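Local structure of SusD superfamily protein (Bacteroides thetaiotaomicron VPI-5482, 3HDX) at residues D40-D45 and S58-N63; K50-Q55 and K64-L69. The protein probably binds polysaccharide at the outer membrane as a SusD homologue, as part of carbohydrate uptake by this gut bacterium. One frame throughout, in Å; residues are numbered along the deposited sequence.

Contact 1: D40-D45 and S58-N63; sequences DLRKGD and SDNELN. With EDO (1,2-ethanediol), chain H.
Arg42 meets Asn60 side-on, NE and NH2 both donating to the single amide oxygen: NE to OD1 is 2.8 Å, and the NH2 bond to the same atom is as short. OD1 lies in the guanidinium plane, whereas the two donors come from one face of the amide, NE well above the carbonyl plane, with the two flat groups turned 37° apart. With CG anti to the backbone N (chi1 -168°) and the chain extended as far as NE, the arginine reaches across to the amide of Asn60. CD1 of Leu62 lies over one guanidinium face, 3.5 Å from NH2 of Arg42, and Trp458 touches both side chains. Asn60 ND2 bonds to Gly455 O, which helps hold the amide's rotation.

Beside this tightly packed part the backbones come close: Lys43 N donates to Ser58 O at 3.0 Å, and Ser58 CA makes a CA-H...O contact of 3.3 Å with Leu41 O. The solvent side is looser. Lys43 folds back at chi2 and chi3; one water accepts from its NZ and donates to Asp59 O, and a second donates to Asp59 OD1 but is held only weakly by NZ. Another water joins Ser58 OG to Gly44 O, which also accepts from an ethanediol probably left by crystallisation.

The contact joins two helix ends, the exit of helix 34-41 and the Schellman motif at Asn60 that closes helix 52-58.

Contact 2: K50-Q55 and K64-L69; sequences KRSDLQ and KPYDLL
Tyr66 turns one ring face to the first turn of helix 52-58, a CH-pi contact in which Asp53 CA sits 4.0 Å from the ring centroid and 17° off its normal. Toward the phenol end, Ser52 CB comes within 3.4 Å of Tyr66 OH, and at the ring's root Asp53 CB packs on Tyr66 CB.

The apolar contact is a leucine pair, CD2 of Leu68 meeting CD2 of Leu54 at 3.6 Å. Separately, Leu68 CB and CD2 make van der Waals contact with Asp53 OD2.

The ionic part belongs to segment 50-55 itself. Arg51 grips Asp53 side-on, NE to OD1 and NH2 to OD2, each 2.9 Å, with the NH2 bond the straighter at 165°. Asp53 holds its CG between the backbone N and the carbonyl carbon (chi1 60°), which brings OD1 back to a weak bond with Leu54 N, while Leu54 CG lies over one guanidinium face.

Polar linkage across the segments is by water: one molecule donates to Asp53 OD2 and accepts from Leu68 N, at the start of helix 67-73.

This is a packing of two helix N-termini, with Arg51 and Tyr66 at the N-cap positions of helices 52-58 and 67-73.

Overall arrangement
Both contacts fold the chain around helix 52-58: contact 2 packs its beginning against the start of helix 67-73, and contact 1 sets its end against the exit of helix 34-41. Their segments alternate along the sequence, their centres are 10 Å apart, and they touch where Leu41 CD2 packs on Leu54 O and Leu69 CD1 on the backbone of Glu61 and Leu62. Contact 1 is partly buried, about 17 Å from the chain centre to its own centre, and is held by direct hydrogen bonds. Contact 2, at about 23 Å, is a surface contact relying on ring, leucine and water-mediated interactions, its salt bridge staying within one segment.

Contact 1: D40-D45 and S58-N63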
loop_
_atom_site.group_PDB
_atom_site.type_symbol
_atom_site.label_atom_id
_atom_site.label_comp_id
_atom_site.label_asym_id
_atom_site.label_seq_id
_atom_site.Cartn_x
_atom_site.Cartn_y
_atom_site.Cartn_z
ATOM N N ASP A 40 -5.470 7.876 -0.015
ATOM C CA ASP A 40 -6.894 7.983 -0.310
ATOM C C ASP A 40 -7.441 9.403 -0.233
ATOM O O ASP A 40 -8.253 9.807 -1.060
ATOM C CB ASP A 40 -7.739 7.120 0.642
ATOM C CG ASP A 40 -7.704 5.671 0.296
ATOM O OD1 ASP A 40 -8.213 5.288 -0.764
ATOM O OD2 ASP A 40 -7.179 4.896 1.082
ATOM N N LEU A 41 -6.999 10.161 0.771
ATOM C CA LEU A 41 -7.622 11.472 1.038
ATOM C C LEU A 41 -7.202 12.563 0.070
ATOM O O LEU A 41 -8.036 13.386 -0.355
ATOM C CB LEU A 41 -7.386 11.870 2.501
ATOM C CG LEU A 41 -8.055 13.166 3.016
ATOM C CD1 LEU A 41 -9.581 13.072 2.905
ATOM C CD2 LEU A 41 -7.609 13.364 4.477
ATOM N N ARG A 42 -5.915 12.593 -0.253
ATOM C CA ARG A 42 -5.290 13.609 -1.117
ATOM C C ARG A 42 -5.878 13.570 -2.529
ATOM O O ARG A 42 -5.698 12.606 -3.267
ATOM C CB ARG A 42 -3.786 13.404 -1.129
ATOM C CG ARG A 42 -3.015 14.516 -1.731
ATOM C CD ARG A 42 -1.557 14.232 -1.669
ATOM N NE ARG A 42 -0.772 15.359 -2.150
ATOM C CZ ARG A 42 0.525 15.286 -2.439
ATOM N NH1 ARG A 42 1.211 14.145 -2.231
ATOM N NH2 ARG A 42 1.139 16.359 -2.926
ATOM N N LYS A 43 -6.589 14.639 -2.888
ATOM C CA LYS A 43 -7.338 14.743 -4.146
ATOM C C LYS A 43 -8.226 13.506 -4.405
ATOM O O LYS A 43 -8.508 13.138 -5.550
ATOM C CB LYS A 43 -6.409 15.040 -5.324
ATOM C CG LYS A 43 -5.622 16.342 -5.213
ATOM C CD LYS A 43 -6.509 17.585 -5.097
ATOM C CE LYS A 43 -7.422 17.780 -6.293
ATOM N NZ LYS A 43 -8.357 18.944 -6.141
ATOM N N GLY A 44 -8.746 12.944 -3.306
ATOM C CA GLY A 44 -9.500 11.728 -3.364
ATOM C C GLY A 44 -10.979 11.925 -3.515
ATOM O O GLY A 44 -11.457 13.020 -3.832
ATOM N N ASP A 45 -11.697 10.828 -3.256
ATOM C CA ASP A 45 -13.165 10.777 -3.397
ATOM C C ASP A 45 -13.894 10.960 -2.113
ATOM O O ASP A 45 -15.126 10.903 -2.122
ATOM C CB ASP A 45 -13.556 9.456 -4.046
ATOM C CG ASP A 45 -13.004 9.350 -5.473
ATOM O OD1 ASP A 45 -13.079 10.372 -6.178
ATOM O OD2 ASP A 45 -12.523 8.267 -5.861
ATOM N N SER A 58 -6.969 16.848 1.536
ATOM C CA SER A 58 -7.819 16.600 0.394
ATOM C C SER A 58 -7.602 17.619 -0.734
ATOM O O SER A 58 -7.552 17.254 -1.920
ATOM C CB SER A 58 -9.284 16.531 0.828
ATOM O OG SER A 58 -10.132 16.291 -0.281
ATOM N N ASP A 59 -7.420 18.886 -0.359
ATOM C CA ASP A 59 -7.154 19.945 -1.324
ATOM C C ASP A 59 -5.723 20.075 -1.786
ATOM O O ASP A 59 -5.448 20.928 -2.629
ATOM C CB ASP A 59 -7.541 21.305 -0.708
ATOM C CG ASP A 59 -9.030 21.461 -0.426
ATOM O OD1 ASP A 59 -9.871 20.800 -1.060
ATOM O OD2 ASP A 59 -9.346 22.356 0.409
ATOM N N ASN A 60 -4.805 19.236 -1.295
ATOM C CA ASN A 60 -3.375 19.374 -1.608
ATOM C C ASN A 60 -2.767 20.709 -1.124
ATOM O O ASN A 60 -1.824 21.215 -1.749
ATOM C CB ASN A 60 -3.068 19.153 -3.101
ATOM C CG ASN A 60 -1.586 18.852 -3.349
ATOM O OD1 ASN A 60 -0.978 18.159 -2.543
ATOM N ND2 ASN A 60 -0.992 19.430 -4.422
ATOM N N GLU A 61 -3.304 21.246 -0.011
ATOM C CA GLU A 61 -2.813 22.490 0.604
ATOM C C GLU A 61 -1.920 22.062 1.763
ATOM O O GLU A 61 -2.220 22.299 2.937
ATOM C CB GLU A 61 -3.989 23.345 1.086
ATOM C CG GLU A 61 -4.819 23.923 -0.027
ATOM C CD GLU A 61 -4.139 25.100 -0.715
ATOM O OE1 GLU A 61 -3.055 25.513 -0.237
ATOM O OE2 GLU A 61 -4.702 25.604 -1.720
ATOM N N LEU A 62 -0.788 21.424 1.406
ATOM C CA LEU A 62 0.060 20.772 2.400
ATOM C C LEU A 62 0.977 21.666 3.245
ATOM O O LEU A 62 1.611 21.174 4.176
ATOM C CB LEU A 62 0.860 19.645 1.729
ATOM C CG LEU A 62 0.086 18.629 0.879
ATOM C CD1 LEU A 62 1.070 17.543 0.409
ATOM C CD2 LEU A 62 -1.115 18.025 1.619
ATOM N N ASN A 63 1.001 22.948 2.878
ATOM C CA ASN A 63 1.726 23.991 3.642
ATOM C C ASN A 63 0.854 24.734 4.641
ATOM O O ASN A 63 1.355 25.649 5.357
ATOM C CB ASN A 63 2.397 25.007 2.711
ATOM C CG ASN A 63 3.832 24.728 2.507
ATOM O OD1 ASN A 63 4.393 23.786 3.077
ATOM N ND2 ASN A 63 4.456 25.547 1.681
HETATM C C1 EDO H . -14.963 14.691 -2.992
HETATM O O1 EDO H . -14.040 14.387 -4.037
HETATM C C2 EDO H . -15.048 16.200 -2.874
HETATM O O2 EDO H . -13.755 16.678 -2.471
HETATM O O HOH W 1 -7.004 21.408 -4.919
HETATM O O HOH W 2 -10.335 19.446 -3.546
HETATM O O HOH W 3 -10.572 15.605 -2.871
#

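Contact 2: K50-Q55 and K64-L69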
loop_
_atom_site.group_PDB
_atom_site.type_symbol
_atom_site.label_atom_id
_atom_site.label_comp_id
_atom_site.label_asym_id
_atom_site.label_seq_id
_atom_site.Cartn_x
_atom_site.Cartn_y
_atom_site.Cartn_z
ATOM N N LYS A 50 -16.021 17.772 8.772
ATOM C CA LYS A 50 -15.745 19.034 9.469
ATOM C C LYS A 50 -14.316 19.468 9.633
ATOM O O LYS A 50 -14.090 20.651 9.795
ATOM C CB LYS A 50 -16.439 19.034 10.866
ATOM C CG LYS A 50 -15.896 18.132 11.947
ATOM C CD LYS A 50 -16.630 18.370 13.335
ATOM N N ARG A 51 -13.353 18.538 9.625
ATOM C CA ARG A 51 -11.975 18.903 9.965
ATOM C C ARG A 51 -11.244 19.685 8.885
ATOM O O ARG A 51 -11.042 19.187 7.785
ATOM C CB ARG A 51 -11.178 17.675 10.371
ATOM C CG ARG A 51 -11.555 17.147 11.712
ATOM C CD ARG A 51 -10.846 15.914 12.123
ATOM N NE ARG A 51 -9.388 15.999 12.059
ATOM C CZ ARG A 51 -8.559 14.985 12.365
ATOM N NH1 ARG A 51 -9.017 13.805 12.806
ATOM N NH2 ARG A 51 -7.239 15.154 12.230
ATOM N N SER A 52 -10.756 20.877 9.234
ATOM C CA SER A 52 -10.022 21.695 8.264
ATOM C C SER A 52 -8.657 21.070 7.924
ATOM O O SER A 52 -8.172 21.244 6.812
ATOM C CB SER A 52 -9.857 23.158 8.735
ATOM O OG SER A 52 -11.122 23.787 8.926
ATOM N N ASP A 53 -8.054 20.343 8.870
ATOM C CA ASP A 53 -6.744 19.689 8.623
ATOM C C ASP A 53 -6.866 18.589 7.560
ATOM O O ASP A 53 -6.133 18.567 6.584
ATOM C CB ASP A 53 -6.006 19.250 9.914
ATOM C CG ASP A 53 -6.759 18.268 10.768
ATOM O OD1 ASP A 53 -7.916 17.895 10.477
ATOM O OD2 ASP A 53 -6.181 17.770 11.761
ATOM N N LEU A 54 -7.878 17.749 7.716
ATOM C CA LEU A 54 -8.178 16.702 6.693
ATOM C C LEU A 54 -8.565 17.361 5.373
ATOM O O LEU A 54 -8.146 16.920 4.317
ATOM C CB LEU A 54 -9.284 15.784 7.202
ATOM C CG LEU A 54 -9.034 14.950 8.460
ATOM C CD1 LEU A 54 -10.245 14.084 8.808
ATOM C CD2 LEU A 54 -7.789 14.054 8.318
ATOM N N GLN A 55 -9.309 18.477 5.430
ATOM C CA GLN A 55 -9.702 19.156 4.208
ATOM C C GLN A 55 -8.449 19.685 3.467
ATOM O O GLN A 55 -8.414 19.697 2.208
ATOM C CB GLN A 55 -10.715 20.297 4.493
ATOM C CG GLN A 55 -11.269 20.907 3.219
ATOM C CD GLN A 55 -12.057 19.892 2.427
ATOM O OE1 GLN A 55 -13.166 19.511 2.811
ATOM N NE2 GLN A 55 -11.447 19.389 1.334
ATOM N N LYS A 64 -0.422 24.359 4.768
ATOM C CA LYS A 64 -1.291 25.010 5.758
ATOM C C LYS A 64 -0.823 24.668 7.173
ATOM O O LYS A 64 -0.269 23.587 7.401
ATOM C CB LYS A 64 -2.782 24.726 5.505
ATOM C CG LYS A 64 -3.317 25.531 4.305
ATOM C CD LYS A 64 -4.814 25.416 4.178
ATOM C CE LYS A 64 -5.369 26.402 3.152
ATOM N NZ LYS A 64 -6.839 26.228 2.813
ATOM N N PRO A 65 -1.019 25.601 8.133
ATOM C CA PRO A 65 -0.475 25.436 9.498
ATOM C C PRO A 65 -1.256 24.488 10.420
ATOM O O PRO A 65 -1.849 24.923 11.441
ATOM C CB PRO A 65 -0.497 26.899 10.030
ATOM C CG PRO A 65 -1.767 27.445 9.459
ATOM C CD PRO A 65 -1.768 26.880 8.011
ATOM N N TYR A 66 -1.292 23.201 10.047
ATOM C CA TYR A 66 -1.976 22.166 10.813
ATOM C C TYR A 66 -0.960 21.161 11.292
ATOM O O TYR A 66 -0.113 20.702 10.512
ATOM C CB TYR A 66 -3.103 21.486 10.006
ATOM C CG TYR A 66 -4.186 22.438 9.599
ATOM C CD1 TYR A 66 -5.050 22.996 10.560
ATOM C CD2 TYR A 66 -4.344 22.817 8.274
ATOM C CE1 TYR A 66 -6.035 23.891 10.178
ATOM C CE2 TYR A 66 -5.350 23.707 7.884
ATOM C CZ TYR A 66 -6.173 24.247 8.836
ATOM O OH TYR A 66 -7.151 25.133 8.445
ATOM N N ASP A 67 -1.048 20.815 12.569
ATOM C CA ASP A 67 -0.137 19.862 13.195
ATOM C C ASP A 67 -0.128 18.482 12.473
ATOM O O ASP A 67 0.912 17.864 12.321
ATOM C CB ASP A 67 -0.503 19.678 14.670
ATOM C CG ASP A 67 0.615 19.042 15.499
ATOM O OD1 ASP A 67 1.784 19.410 15.333
ATOM O OD2 ASP A 67 0.283 18.208 16.363
ATOM N N LEU A 68 -1.298 18.032 12.016
ATOM C CA LEU A 68 -1.396 16.760 11.297
ATOM C C LEU A 68 -0.448 16.745 10.118
ATOM O O LEU A 68 0.237 15.745 9.890
ATOM C CB LEU A 68 -2.817 16.510 10.776
ATOM C CG LEU A 68 -3.011 15.256 9.888
ATOM C CD1 LEU A 68 -2.637 13.984 10.653
ATOM C CD2 LEU A 68 -4.495 15.190 9.397
ATOM N N LEU A 69 -0.480 17.830 9.349
ATOM C CA LEU A 69 0.346 17.947 8.155
ATOM C C LEU A 69 1.829 17.916 8.506
ATOM O O LEU A 69 2.636 17.211 7.832
ATOM C CB LEU A 69 0.017 19.208 7.347
ATOM C CG LEU A 69 -1.371 19.314 6.709
ATOM C CD1 LEU A 69 -1.589 20.680 6.063
ATOM C CD2 LEU A 69 -1.651 18.234 5.770
HETATM O O HOH W 4 -3.946 19.091 12.701
#